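Local atomic coordinates of gram-negative insecticidal protein (Chromobacterium piscinae, PDB entry 6FBM), a protein that is an insecticidal toxin of the MACPF and beta-tripod families, probably acting by forming pores in target-cell membranes. Residues 388-393 and 408-413; 10-15 and 56-61; 181-186 and 234-239. All coordinates share one frame; numbering follows the deposited sequence.

Interaction 1: 388-393 and 408-413; sequences GWQRVW and RAIPPQ
Trp389 lies against Ala409 in a tightly packed part of this contact: Ala409 CB sits over the six-membered ring, 4.0 Å from its centroid and 19° off the normal, a CH-pi contact. With CG anti to the carbonyl carbon (chi1 -63°), the indole lies back across the neighbouring strand, and Trp389 CE3 comes to 3.3 Å from Ala409 N. Tyr437 meets the same indole edge-to-face, and Val421 also touches it.

Between the strands, Gln390 and Arg408 form a hydrogen-bonded antiparallel pair through both backbone N-H groups. Arg408 N gives the shorter bond, 2.7 Å to Gln390 O and nearly straight at 170°. Ile410 N bonds to Gly388 O at 2.7 Å, tilted from the carbonyl plane, and the pairing carries on to Val387.

Close packing also holds at Arg408, which is buried. Its chain bends at chi2 and chi3, leaving Val392 CG2 over one face of its guanidinium and 3.4 Å from Arg408 CG, while NH2 forms a salt bridge with Asp420.

The loose, solvent side is at Gln390 and the rim by Ile410. Gln390 is exposed, and its CB comes no nearer than 4.0 Å to Ile410 CD1. Where Gly388 has no side chain, Ile410 CD1 reaches over the backbone instead, 3.8 Å from Trp389 N.

Past this pairing, Val392 and Trp393 both face Cys406. The arrangement is a short antiparallel ladder running into a classic beta bulge, within the part of the chain related to Vps62.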
ATOM      1  N   GLY A 388     -24.528 -16.946 -60.943  1.00 12.82           N
ATOM      2  CA  GLY A 388     -25.023 -16.584 -62.260  1.00 12.71           C
ATOM      3  C   GLY A 388     -25.869 -17.663 -62.875  1.00 12.81           C
ATOM      4  O   GLY A 388     -26.238 -18.635 -62.207  1.00 12.04           O
ATOM      5  N   TRP A 389     -26.160 -17.487 -64.158  1.00 13.32           N
ATOM      6  CA  TRP A 389     -26.976 -18.419 -64.876  1.00 14.02           C
ATOM      7  C   TRP A 389     -26.372 -18.756 -66.239  1.00 15.82           C
ATOM      8  O   TRP A 389     -25.914 -17.869 -66.949  1.00 15.12           O
ATOM      9  CB  TRP A 389     -28.360 -17.820 -65.064  1.00 13.33           C
ATOM     10  CG  TRP A 389     -29.101 -17.553 -63.808  1.00 11.93           C
ATOM     11  CD1 TRP A 389     -29.020 -16.437 -63.049  1.00 11.47           C
ATOM     12  CD2 TRP A 389     -30.074 -18.393 -63.184  1.00 11.08           C
ATOM     13  NE1 TRP A 389     -29.873 -16.528 -61.981  1.00 10.94           N
ATOM     14  CE2 TRP A 389     -30.534 -17.716 -62.037  1.00 10.66           C
ATOM     15  CE3 TRP A 389     -30.582 -19.667 -63.462  1.00 10.71           C
ATOM     16  CZ2 TRP A 389     -31.475 -18.253 -61.183  1.00 10.23           C
ATOM     17  CZ3 TRP A 389     -31.540 -20.210 -62.606  1.00 10.19           C
ATOM     18  CH2 TRP A 389     -31.979 -19.501 -61.493  1.00 10.14           C
ATOM     19  N   GLN A 390     -26.392 -20.038 -66.585  1.00 18.35           N
ATOM     20  CA  GLN A 390     -25.991 -20.503 -67.903  1.00 20.91           C
ATOM     21  C   GLN A 390     -27.099 -21.286 -68.603  1.00 20.75           C
ATOM     22  O   GLN A 390     -28.025 -21.785 -67.965  1.00 19.50           O
ATOM     23  CB  GLN A 390     -24.734 -21.373 -67.788  1.00 22.94           C
ATOM     24  CG  GLN A 390     -24.920 -22.827 -67.363  1.00 25.29           C
ATOM     25  CD  GLN A 390     -23.638 -23.494 -66.971  1.00 28.81           C
ATOM     26  OE1 GLN A 390     -22.551 -23.053 -67.378  1.00 32.76           O
ATOM     27  NE2 GLN A 390     -23.744 -24.560 -66.159  1.00 28.04           N
ATOM     28  N   ARG A 391     -26.964 -21.400 -69.916  1.00 21.28           N
ATOM     29  CA  ARG A 391     -27.966 -22.026 -70.743  1.00 22.43           C
ATOM     30  C   ARG A 391     -27.713 -23.505 -70.922  1.00 22.15           C
ATOM     31  O   ARG A 391     -26.665 -23.904 -71.377  1.00 23.06           O
ATOM     32  CB  ARG A 391     -28.032 -21.379 -72.104  1.00 24.12           C
ATOM     33  CG  ARG A 391     -28.662 -20.018 -72.102  1.00 26.05           C
ATOM     34  CD  ARG A 391     -29.324 -19.704 -73.451  1.00 28.26           C
ATOM     35  NE  ARG A 391     -29.044 -18.340 -73.881  1.00 28.82           N
ATOM     36  CZ  ARG A 391     -27.896 -17.934 -74.416  1.00 31.16           C
ATOM     37  NH1 ARG A 391     -26.879 -18.770 -74.587  1.00 34.74           N
ATOM     38  NH2 ARG A 391     -27.746 -16.665 -74.763  1.00 32.14           N
ATOM     39  N   VAL A 392     -28.706 -24.302 -70.563  1.00 21.30           N
ATOM     40  CA  VAL A 392     -28.700 -25.694 -70.887  1.00 21.79           C
ATOM     41  C   VAL A 392     -29.096 -25.813 -72.370  1.00 21.77           C
ATOM     42  O   VAL A 392     -28.604 -26.699 -73.068  1.00 20.73           O
ATOM     43  CB  VAL A 392     -29.682 -26.478 -69.985  1.00 21.47           C
ATOM     44  CG1 VAL A 392     -29.675 -27.965 -70.321  1.00 22.22           C
ATOM     45  CG2 VAL A 392     -29.290 -26.329 -68.550  1.00 21.89           C
ATOM     46  N   TRP A 393     -29.977 -24.911 -72.817  1.00 21.52           N
ATOM     47  CA  TRP A 393     -30.602 -25.001 -74.130  1.00 21.61           C
ATOM     48  C   TRP A 393     -31.250 -23.688 -74.505  1.00 21.92           C
ATOM     49  O   TRP A 393     -31.751 -22.980 -73.646  1.00 19.97           O
ATOM     50  CB  TRP A 393     -31.690 -26.068 -74.085  1.00 21.06           C
ATOM     51  CG  TRP A 393     -32.590 -26.129 -75.276  1.00 21.57           C
ATOM     52  CD1 TRP A 393     -32.379 -26.829 -76.428  1.00 22.22           C
ATOM     53  CD2 TRP A 393     -33.857 -25.468 -75.435  1.00 22.20           C
ATOM     54  NE1 TRP A 393     -33.426 -26.641 -77.299  1.00 21.99           N
ATOM     55  CE2 TRP A 393     -34.348 -25.812 -76.717  1.00 22.12           C
ATOM     56  CE3 TRP A 393     -34.614 -24.621 -74.633  1.00 21.58           C
ATOM     57  CZ2 TRP A 393     -35.562 -25.335 -77.205  1.00 21.64           C
ATOM     58  CZ3 TRP A 393     -35.820 -24.148 -75.122  1.00 21.83           C
ATOM     59  CH2 TRP A 393     -36.280 -24.505 -76.392  1.00 21.93           C
ATOM     60  N   ARG A 408     -29.751 -22.760 -66.066  1.00 14.88           N
ATOM     61  CA  ARG A 408     -29.277 -23.369 -64.824  1.00 16.44           C
ATOM     62  C   ARG A 408     -28.678 -22.331 -63.964  1.00 17.56           C
ATOM     63  O   ARG A 408     -27.898 -21.485 -64.450  1.00 17.64           O
ATOM     64  CB  ARG A 408     -28.089 -24.268 -65.047  1.00 17.54           C
ATOM     65  CG  ARG A 408     -28.429 -25.685 -65.286  1.00 18.29           C
ATOM     66  CD  ARG A 408     -27.803 -26.633 -64.305  1.00 18.42           C
ATOM     67  NE  ARG A 408     -27.346 -27.776 -65.077  1.00 19.87           N
ATOM     68  CZ  ARG A 408     -28.117 -28.700 -65.655  1.00 19.31           C
ATOM     69  NH1 ARG A 408     -27.511 -29.658 -66.329  1.00 21.21           N
ATOM     70  NH2 ARG A 408     -29.450 -28.724 -65.547  1.00 18.13           N
ATOM     71  N   ALA A 409     -28.949 -22.433 -62.675  1.00 16.58           N
ATOM     72  CA  ALA A 409     -28.217 -21.635 -61.735  1.00 16.55           C
ATOM     73  C   ALA A 409     -26.781 -22.155 -61.710  1.00 16.23           C
ATOM     74  O   ALA A 409     -26.539 -23.362 -61.677  1.00 18.14           O
ATOM     75  CB  ALA A 409     -28.855 -21.722 -60.361  1.00 17.03           C
ATOM     76  N   ILE A 410     -25.839 -21.236 -61.804  1.00 15.24           N
ATOM     77  CA  ILE A 410     -24.455 -21.529 -61.520  1.00 14.89           C
ATOM     78  C   ILE A 410     -24.306 -21.317 -60.014  1.00 14.26           C
ATOM     79  O   ILE A 410     -24.428 -20.180 -59.541  1.00 13.29           O
ATOM     80  CB  ILE A 410     -23.475 -20.621 -62.295  1.00 14.43           C
ATOM     81  CG1 ILE A 410     -23.717 -20.700 -63.795  1.00 13.97           C
ATOM     82  CG2 ILE A 410     -22.038 -21.048 -62.005  1.00 14.79           C
ATOM     83  CD1 ILE A 410     -23.059 -19.581 -64.579  1.00 14.41           C
ATOM     84  N   PRO A 411     -24.075 -22.400 -59.257  1.00 14.54           N
ATOM     85  CA  PRO A 411     -23.968 -22.213 -57.812  1.00 15.41           C
ATOM     86  C   PRO A 411     -22.613 -21.666 -57.404  1.00 17.43           C
ATOM     87  O   PRO A 411     -21.594 -21.961 -58.066  1.00 19.29           O
ATOM     88  CB  PRO A 411     -24.135 -23.628 -57.249  1.00 14.84           C
ATOM     89  CG  PRO A 411     -24.331 -24.539 -58.429  1.00 14.66           C
ATOM     90  CD  PRO A 411     -23.854 -23.802 -59.638  1.00 14.02           C
ATOM     91  N   PRO A 412     -22.567 -20.892 -56.296  1.00 19.28           N
ATOM     92  CA  PRO A 412     -21.241 -20.567 -55.722  1.00 19.14           C
ATOM     93  C   PRO A 412     -20.579 -21.828 -55.207  1.00 20.16           C
ATOM     94  O   PRO A 412     -21.254 -22.838 -54.993  1.00 17.67           O
ATOM     95  CB  PRO A 412     -21.564 -19.636 -54.572  1.00 18.36           C
ATOM     96  CG  PRO A 412     -22.983 -19.971 -54.202  1.00 18.98           C
ATOM     97  CD  PRO A 412     -23.677 -20.412 -55.447  1.00 18.53           C
ATOM     98  N   GLN A 413     -19.264 -21.746 -55.022  1.00 25.63           N
ATOM     99  CA  GLN A 413     -18.440 -22.878 -54.595  1.00 29.89           C
ATOM    100  C   GLN A 413     -19.035 -23.555 -53.350  1.00 27.62           C
ATOM    101  O   GLN A 413     -19.294 -22.880 -52.332  1.00 25.44           O
ATOM    102  CB  GLN A 413     -16.984 -22.437 -54.283  1.00 37.22           C
ATOM    103  CG  GLN A 413     -16.004 -23.617 -54.050  1.00 43.33           C
ATOM    104  CD  GLN A 413     -15.751 -24.446 -55.330  1.00 51.02           C
ATOM    105  OE1 GLN A 413     -16.068 -23.991 -56.450  1.00 53.59           O
ATOM    106  NE2 GLN A 413     -15.237 -25.665 -55.168  1.00 55.75           N
TER

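Interaction 2: 10-15 and 56-61; sequences LGNLPG and SYTFPR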
ATOM      1  N   LEU A  10       3.126 -26.397   2.039  1.00 29.28           N
ATOM      2  CA  LEU A  10       3.693 -26.868   0.815  1.00 25.43           C
ATOM      3  C   LEU A  10       4.473 -25.815   0.072  1.00 22.95           C
ATOM      4  O   LEU A  10       4.782 -26.071  -1.073  1.00 24.89           O
ATOM      5  CB  LEU A  10       2.591 -27.415  -0.104  1.00 25.43           C
ATOM      6  CG  LEU A  10       1.841 -28.661   0.422  1.00 26.44           C
ATOM      7  CD1 LEU A  10       0.627 -28.985  -0.426  1.00 26.55           C
ATOM      8  CD2 LEU A  10       2.722 -29.899   0.526  1.00 26.68           C
ATOM      9  N   GLY A  11       4.861 -24.707   0.702  1.00 19.79           N
ATOM     10  CA  GLY A  11       5.675 -23.708   0.019  1.00 18.04           C
ATOM     11  C   GLY A  11       4.841 -22.713  -0.774  1.00 15.86           C
ATOM     12  O   GLY A  11       3.622 -22.837  -0.861  1.00 15.24           O
ATOM     13  N   ASN A  12       5.510 -21.743  -1.359  1.00 13.78           N
ATOM     14  CA  ASN A  12       4.829 -20.612  -1.976  1.00 12.89           C
ATOM     15  C   ASN A  12       4.924 -20.603  -3.516  1.00 12.08           C
ATOM     16  O   ASN A  12       4.535 -19.618  -4.138  1.00 12.00           O
ATOM     17  CB  ASN A  12       5.418 -19.297  -1.415  1.00 12.82           C
ATOM     18  CG  ASN A  12       6.841 -19.068  -1.884  1.00 13.26           C
ATOM     19  OD1 ASN A  12       7.539 -20.011  -2.219  1.00 12.88           O
ATOM     20  ND2 ASN A  12       7.273 -17.865  -1.848  1.00 13.94           N
ATOM     21  N   LEU A  13       5.445 -21.667  -4.130  1.00 10.64           N
ATOM     22  CA  LEU A  13       5.571 -21.707  -5.581  1.00  9.81           C
ATOM     23  C   LEU A  13       4.168 -21.867  -6.137  1.00  9.81           C
ATOM     24  O   LEU A  13       3.488 -22.804  -5.790  1.00  9.24           O
ATOM     25  CB  LEU A  13       6.398 -22.899  -6.046  1.00  9.45           C
ATOM     26  CG  LEU A  13       6.587 -23.037  -7.571  1.00  9.29           C
ATOM     27  CD1 LEU A  13       7.598 -22.012  -8.125  1.00  9.13           C
ATOM     28  CD2 LEU A  13       6.974 -24.484  -7.883  1.00  9.09           C
ATOM     29  N   PRO A  14       3.731 -20.919  -6.988  1.00 10.14           N
ATOM     30  CA  PRO A  14       2.409 -21.072  -7.568  1.00 10.22           C
ATOM     31  C   PRO A  14       2.259 -22.388  -8.351  1.00 10.54           C
ATOM     32  O   PRO A  14       3.187 -22.841  -9.048  1.00 10.70           O
ATOM     33  CB  PRO A  14       2.312 -19.863  -8.497  1.00 10.28           C
ATOM     34  CG  PRO A  14       3.164 -18.830  -7.884  1.00 10.05           C
ATOM     35  CD  PRO A  14       4.331 -19.592  -7.307  1.00 10.02           C
ATOM     36  N   GLY A  15       1.101 -23.013  -8.167  1.00 10.79           N
ATOM     37  CA  GLY A  15       0.816 -24.319  -8.727  1.00 10.77           C
ATOM     38  C   GLY A  15       0.901 -25.446  -7.721  1.00 10.95           C
ATOM     39  O   GLY A  15       0.213 -26.465  -7.878  1.00 10.38           O
ATOM     40  N   SER A  56      12.481 -15.897  -5.093  1.00 18.73           N
ATOM     41  CA  SER A  56      12.626 -17.169  -4.431  1.00 19.11           C
ATOM     42  C   SER A  56      11.292 -17.837  -4.176  1.00 18.59           C
ATOM     43  O   SER A  56      10.340 -17.218  -3.705  1.00 21.63           O
ATOM     44  CB  SER A  56      13.370 -17.018  -3.120  1.00 20.64           C
ATOM     45  OG  SER A  56      14.083 -18.218  -2.878  1.00 21.82           O
ATOM     46  N   TYR A  57      11.238 -19.127  -4.476  1.00 16.76           N
ATOM     47  CA  TYR A  57      10.035 -19.892  -4.275  1.00 15.24           C
ATOM     48  C   TYR A  57      10.381 -21.160  -3.551  1.00 14.63           C
ATOM     49  O   TYR A  57      11.467 -21.691  -3.710  1.00 14.05           O
ATOM     50  CB  TYR A  57       9.468 -20.210  -5.651  1.00 14.62           C
ATOM     51  CG  TYR A  57       8.859 -19.014  -6.350  1.00 14.02           C
ATOM     52  CD1 TYR A  57       7.659 -18.468  -5.945  1.00 13.71           C
ATOM     53  CD2 TYR A  57       9.508 -18.417  -7.392  1.00 13.84           C
ATOM     54  CE1 TYR A  57       7.111 -17.378  -6.564  1.00 13.67           C
ATOM     55  CE2 TYR A  57       8.971 -17.294  -8.038  1.00 13.48           C
ATOM     56  CZ  TYR A  57       7.808 -16.752  -7.599  1.00 13.41           C
ATOM     57  OH  TYR A  57       7.304 -15.659  -8.256  1.00 13.89           O
ATOM     58  N   THR A  58       9.452 -21.669  -2.751  1.00 14.56           N
ATOM     59  CA  THR A  58       9.610 -22.951  -2.100  1.00 14.07           C
ATOM     60  C   THR A  58       8.531 -23.914  -2.555  1.00 13.93           C
ATOM     61  O   THR A  58       7.459 -23.502  -2.983  1.00 14.40           O
ATOM     62  CB  THR A  58       9.571 -22.818  -0.576  1.00 13.45           C
ATOM     63  OG1 THR A  58       8.375 -22.177  -0.188  1.00 12.42           O
ATOM     64  CG2 THR A  58      10.781 -22.011  -0.080  1.00 13.67           C
ATOM     65  N   PHE A  59       8.825 -25.198  -2.458  1.00 14.26           N
ATOM     66  CA  PHE A  59       7.895 -26.260  -2.861  1.00 14.56           C
ATOM     67  C   PHE A  59       8.400 -27.549  -2.230  1.00 14.30           C
ATOM     68  O   PHE A  59       9.545 -27.599  -1.806  1.00 13.35           O
ATOM     69  CB  PHE A  59       7.830 -26.392  -4.382  1.00 14.44           C
ATOM     70  CG  PHE A  59       9.156 -26.647  -5.006  1.00 14.84           C
ATOM     71  CD1 PHE A  59      10.022 -25.609  -5.284  1.00 15.26           C
ATOM     72  CD2 PHE A  59       9.548 -27.936  -5.309  1.00 15.93           C
ATOM     73  CE1 PHE A  59      11.264 -25.848  -5.848  1.00 16.44           C
ATOM     74  CE2 PHE A  59      10.803 -28.193  -5.876  1.00 16.04           C
ATOM     75  CZ  PHE A  59      11.664 -27.144  -6.145  1.00 16.17           C
ATOM     76  N   PRO A  60       7.549 -28.584  -2.145  1.00 14.88           N
ATOM     77  CA  PRO A  60       8.009 -29.835  -1.554  1.00 15.36           C
ATOM     78  C   PRO A  60       9.127 -30.513  -2.351  1.00 16.98           C
ATOM     79  O   PRO A  60       9.065 -30.572  -3.573  1.00 17.60           O
ATOM     80  CB  PRO A  60       6.744 -30.696  -1.546  1.00 14.83           C
ATOM     81  CG  PRO A  60       5.638 -29.672  -1.494  1.00 14.63           C
ATOM     82  CD  PRO A  60       6.112 -28.654  -2.465  1.00 14.78           C
ATOM     83  N   ARG A  61      10.159 -30.975  -1.643  1.00 19.09           N
ATOM     84  CA  ARG A  61      11.282 -31.729  -2.227  1.00 21.23           C
ATOM     85  C   ARG A  61      10.837 -32.885  -3.099  1.00 18.51           C
ATOM     86  O   ARG A  61      11.493 -33.169  -4.087  1.00 16.69           O
ATOM     87  CB  ARG A  61      12.192 -32.300  -1.140  1.00 26.11           C
ATOM     88  CG  ARG A  61      13.484 -31.522  -0.982  1.00 32.50           C
ATOM     89  CD  ARG A  61      14.224 -31.949   0.294  1.00 37.71           C
ATOM     90  NE  ARG A  61      14.968 -30.804   0.817  1.00 43.11           N
ATOM     91  CZ  ARG A  61      16.064 -30.271   0.260  1.00 48.97           C
ATOM     92  NH1 ARG A  61      16.662 -30.852  -0.789  1.00 48.96           N
ATOM     93  NH2 ARG A  61      16.630 -29.198   0.833  1.00 50.06           N
TER
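Asn12 turns its CG between its own backbone N and carbonyl carbon (chi1 69°), and Thr58 holds OG1 in the equivalent place (chi1 56°); together these torsions set the amide oxygen of one against the backbone N-H and hydroxyl of the other. Asn12 OD1 takes two bonds. Thr58 N approaches Asn12 OD1 almost end-on to the carbonyl at 2.6 Å, with an N-H...O angle of 165°, whereas Thr58 OG1 donates to Asn12 OD1 from above the amide plane at 3.1 Å. Gripped by both donors, the amide has little freedom to flip. Its ND2 makes a weak bond to Asn12 O of the second subunit, and Ser56 O accepts from Asn12 ND2 of that subunit.

The next residue continues the pairing through the backbone: Leu13 N bonds to Thr58 O at 3.0 Å. Leu13 fits between Tyr57 and Phe59 on one face of the strand, with its CD1 3.6 Å from Tyr57 CB and CD2 beside Phe59, whose side chain runs the same way. Pro14 CD rests obliquely against the Tyr57 ring, while Asn12 O lies at that ring's edge, near its plane.

At the far end Leu10 CD2 packs on Pro60 CG, 3.6 Å apart. Between the two ends passes Gly11, its CA 3.1 Å from Thr58 OG1; a beta carbon here would run into Thr58 O.

No regular strand forms in 10-15. This is an irregular N-terminal segment laid along strand 55-60 of the 47-52/55-60 beta hairpin, its asparagine side chain standing in for a backbone acceptor, at a place where two subunits meet.

Interaction 3: 181-186 and 234-239; sequences LDYSAA and IRLTAT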
ATOM      1  N   LEU A 181      -4.802 -18.330 -22.459  1.00 14.79           N
ATOM      2  CA  LEU A 181      -5.991 -17.734 -23.054  1.00 14.35           C
ATOM      3  C   LEU A 181      -6.605 -18.715 -24.025  1.00 14.21           C
ATOM      4  O   LEU A 181      -5.892 -19.339 -24.801  1.00 13.77           O
ATOM      5  CB  LEU A 181      -5.639 -16.447 -23.775  1.00 14.83           C
ATOM      6  CG  LEU A 181      -5.146 -15.309 -22.883  1.00 15.16           C
ATOM      7  CD1 LEU A 181      -4.913 -14.086 -23.744  1.00 15.41           C
ATOM      8  CD2 LEU A 181      -6.114 -14.986 -21.752  1.00 14.55           C
ATOM      9  N   ASP A 182      -7.933 -18.839 -23.952  1.00 14.19           N
ATOM     10  CA  ASP A 182      -8.742 -19.670 -24.832  1.00 14.31           C
ATOM     11  C   ASP A 182      -9.603 -18.763 -25.665  1.00 15.43           C
ATOM     12  O   ASP A 182     -10.530 -18.137 -25.154  1.00 17.40           O
ATOM     13  CB  ASP A 182      -9.662 -20.547 -24.026  1.00 13.68           C
ATOM     14  CG  ASP A 182      -8.928 -21.662 -23.327  1.00 14.20           C
ATOM     15  OD1 ASP A 182      -7.739 -21.813 -23.571  1.00 14.60           O
ATOM     16  OD2 ASP A 182      -9.527 -22.379 -22.504  1.00 15.55           O
ATOM     17  N   TYR A 183      -9.288 -18.662 -26.955  1.00 15.72           N
ATOM     18  CA  TYR A 183     -10.064 -17.883 -27.895  1.00 15.11           C
ATOM     19  C   TYR A 183     -10.913 -18.896 -28.593  1.00 15.70           C
ATOM     20  O   TYR A 183     -10.443 -19.612 -29.481  1.00 16.02           O
ATOM     21  CB  TYR A 183      -9.098 -17.188 -28.844  1.00 14.58           C
ATOM     22  CG  TYR A 183      -9.698 -16.235 -29.859  1.00 13.68           C
ATOM     23  CD1 TYR A 183     -10.199 -15.007 -29.479  1.00 13.34           C
ATOM     24  CD2 TYR A 183      -9.654 -16.534 -31.202  1.00 13.58           C
ATOM     25  CE1 TYR A 183     -10.707 -14.141 -30.421  1.00 13.77           C
ATOM     26  CE2 TYR A 183     -10.141 -15.653 -32.145  1.00 13.68           C
ATOM     27  CZ  TYR A 183     -10.661 -14.459 -31.753  1.00 13.60           C
ATOM     28  OH  TYR A 183     -11.140 -13.599 -32.698  1.00 13.56           O
ATOM     29  N   SER A 184     -12.162 -18.999 -28.166  1.00 16.66           N
ATOM     30  CA  SER A 184     -13.049 -20.051 -28.684  1.00 17.60           C
ATOM     31  C   SER A 184     -14.113 -19.472 -29.611  1.00 17.73           C
ATOM     32  O   SER A 184     -14.733 -18.441 -29.296  1.00 17.94           O
ATOM     33  CB  SER A 184     -13.682 -20.841 -27.535  1.00 17.46           C
ATOM     34  OG  SER A 184     -14.605 -20.050 -26.828  1.00 17.80           O
ATOM     35  N   ALA A 185     -14.330 -20.139 -30.748  1.00 17.78           N
ATOM     36  CA  ALA A 185     -15.229 -19.596 -31.769  1.00 17.13           C
ATOM     37  C   ALA A 185     -16.183 -20.651 -32.278  1.00 17.17           C
ATOM     38  O   ALA A 185     -15.769 -21.778 -32.644  1.00 17.65           O
ATOM     39  CB  ALA A 185     -14.450 -18.973 -32.923  1.00 16.85           C
ATOM     40  N   ALA A 186     -17.464 -20.284 -32.283  1.00 15.80           N
ATOM     41  CA  ALA A 186     -18.483 -21.006 -33.019  1.00 16.22           C
ATOM     42  C   ALA A 186     -18.693 -20.248 -34.327  1.00 16.16           C
ATOM     43  O   ALA A 186     -19.305 -19.175 -34.329  1.00 14.87           O
ATOM     44  CB  ALA A 186     -19.769 -21.050 -32.226  1.00 16.57           C
ATOM     45  N   ILE A 234     -17.703 -15.552 -30.438  1.00 20.33           N
ATOM     46  CA  ILE A 234     -16.328 -15.598 -29.982  1.00 20.52           C
ATOM     47  C   ILE A 234     -16.285 -15.298 -28.480  1.00 19.76           C
ATOM     48  O   ILE A 234     -16.888 -14.341 -28.009  1.00 18.52           O
ATOM     49  CB  ILE A 234     -15.461 -14.604 -30.792  1.00 21.06           C
ATOM     50  CG1 ILE A 234     -15.415 -15.060 -32.245  1.00 21.28           C
ATOM     51  CG2 ILE A 234     -14.013 -14.572 -30.267  1.00 21.88           C
ATOM     52  CD1 ILE A 234     -14.602 -14.163 -33.170  1.00 21.75           C
ATOM     53  N   ARG A 235     -15.556 -16.132 -27.745  1.00 20.21           N
ATOM     54  CA  ARG A 235     -15.272 -15.896 -26.330  1.00 19.94           C
ATOM     55  C   ARG A 235     -13.778 -15.972 -26.064  1.00 19.71           C
ATOM     56  O   ARG A 235     -13.031 -16.653 -26.791  1.00 21.61           O
ATOM     57  CB  ARG A 235     -16.015 -16.914 -25.472  1.00 19.54           C
ATOM     58  CG  ARG A 235     -17.509 -16.666 -25.431  1.00 19.86           C
ATOM     59  CD  ARG A 235     -18.252 -17.813 -24.814  1.00 20.13           C
ATOM     60  NE  ARG A 235     -19.684 -17.565 -24.663  1.00 21.34           N
ATOM     61  CZ  ARG A 235     -20.543 -18.395 -24.048  1.00 20.93           C
ATOM     62  NH1 ARG A 235     -20.130 -19.563 -23.558  1.00 20.03           N
ATOM     63  NH2 ARG A 235     -21.836 -18.079 -23.958  1.00 21.72           N
ATOM     64  N   LEU A 236     -13.357 -15.236 -25.042  1.00 18.64           N
ATOM     65  CA  LEU A 236     -11.994 -15.276 -24.541  1.00 18.08           C
ATOM     66  C   LEU A 236     -12.038 -15.640 -23.049  1.00 17.80           C
ATOM     67  O   LEU A 236     -12.592 -14.892 -22.259  1.00 18.30           O
ATOM     68  CB  LEU A 236     -11.327 -13.923 -24.735  1.00 17.42           C
ATOM     69  CG  LEU A 236      -9.841 -13.878 -24.405  1.00 17.04           C
ATOM     70  CD1 LEU A 236      -9.045 -14.833 -25.268  1.00 16.85           C
ATOM     71  CD2 LEU A 236      -9.346 -12.459 -24.623  1.00 17.34           C
ATOM     72  N   THR A 237     -11.482 -16.797 -22.686  1.00 17.40           N
ATOM     73  CA  THR A 237     -11.425 -17.245 -21.303  1.00 17.22           C
ATOM     74  C   THR A 237      -9.967 -17.376 -20.856  1.00 16.70           C
ATOM     75  O   THR A 237      -9.131 -17.954 -21.564  1.00 16.86           O
ATOM     76  CB  THR A 237     -12.138 -18.589 -21.140  1.00 16.98           C
ATOM     77  OG1 THR A 237     -13.472 -18.454 -21.609  1.00 16.38           O
ATOM     78  CG2 THR A 237     -12.244 -18.993 -19.682  1.00 17.47           C
ATOM     79  N   ALA A 238      -9.677 -16.838 -19.676  1.00 15.26           N
ATOM     80  CA  ALA A 238      -8.329 -16.835 -19.140  1.00 14.94           C
ATOM     81  C   ALA A 238      -8.264 -17.840 -17.997  1.00 14.90           C
ATOM     82  O   ALA A 238      -9.114 -17.827 -17.123  1.00 15.24           O
ATOM     83  CB  ALA A 238      -7.961 -15.447 -18.656  1.00 14.30           C
ATOM     84  N   THR A 239      -7.271 -18.702 -18.015  1.00 15.37           N
ATOM     85  CA  THR A 239      -6.986 -19.544 -16.860  1.00 16.40           C
ATOM     86  C   THR A 239      -5.644 -19.087 -16.352  1.00 17.16           C
ATOM     87  O   THR A 239      -4.647 -19.244 -17.043  1.00 16.65           O
ATOM     88  CB  THR A 239      -6.934 -21.031 -17.227  1.00 15.26           C
ATOM     89  OG1 THR A 239      -8.152 -21.377 -17.855  1.00 14.49           O
ATOM     90  CG2 THR A 239      -6.796 -21.867 -16.009  1.00 15.02           C
TER
HETATM   91  O   HOH W   1      -8.858 -20.561 -20.337  1.00 10.84           O
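Tyr183 has Leu236 CD1 at its ring edge, near the ring plane, and Ile234 CG2 coming in obliquely, 3.3 Å from Tyr183 CE1. With CG anti to the backbone N (chi1 -176°), the phenol reaches along the neighbouring strand toward Ile234, whose CD1 lies 3.5 Å from Tyr183 OH.

On the same face, Leu181 CD2 meets Ala238 CB at 3.6 Å, and Ala185 CB lies against Ile234 CG1. Helices 220-230, 246-250 and 255-269 pack on this apolar row, and Ser205 hydrogen-bonds the Tyr183 hydroxyl.

The face carrying Asp182, Ser184, Arg235 and Thr237 is polar. A water links Thr239 OG1, at 2.7 Å, with Asp182 OD2 and Thr237 O through weak bonds.

Four backbone bonds hold the antiparallel strands in two reciprocal pairs, Asp182 with Thr237 and Ser184 with Arg235. The shortest is Asp182 N to Thr237 O at 2.8 Å; Arg235 N to Ser184 O is the straightest at 168°. Strands 179-187 and 232-239 are neighbours in the antiparallel sheet of the MACPF domain, with 120-134 on the other side of 179-187.

Chemically, the ladder is two-sided: a greasy face buried under helices, and a polar face where extended Arg235 bonds to Val107 O, Ser184 OG to Asp108 O, and Asp182 to Arg180, a salt bridge that would probably favour the ionised form of the aspartate.

In the fold
Along the chain the three contacts come in series: interaction 2 first, then interaction 3, then interaction 1. Interactions 2 and 3 have centres about 30 Å apart, and interaction 1 lies about 41 Å from interaction 3 and 69 Å from interaction 2, on the opposite side of the chain's centre from the latter. None touches another. Interaction 3 belongs to the large antiparallel sheet of the MACPF part, whose strand 120-134 also borders Leu13 of interaction 2. Interaction 1 sits in a separate small sheet of the Vps62-related part. The elongated toxin thus combines a subunit-facing N-terminal end, a central MACPF sheet and a distal beta-rich region.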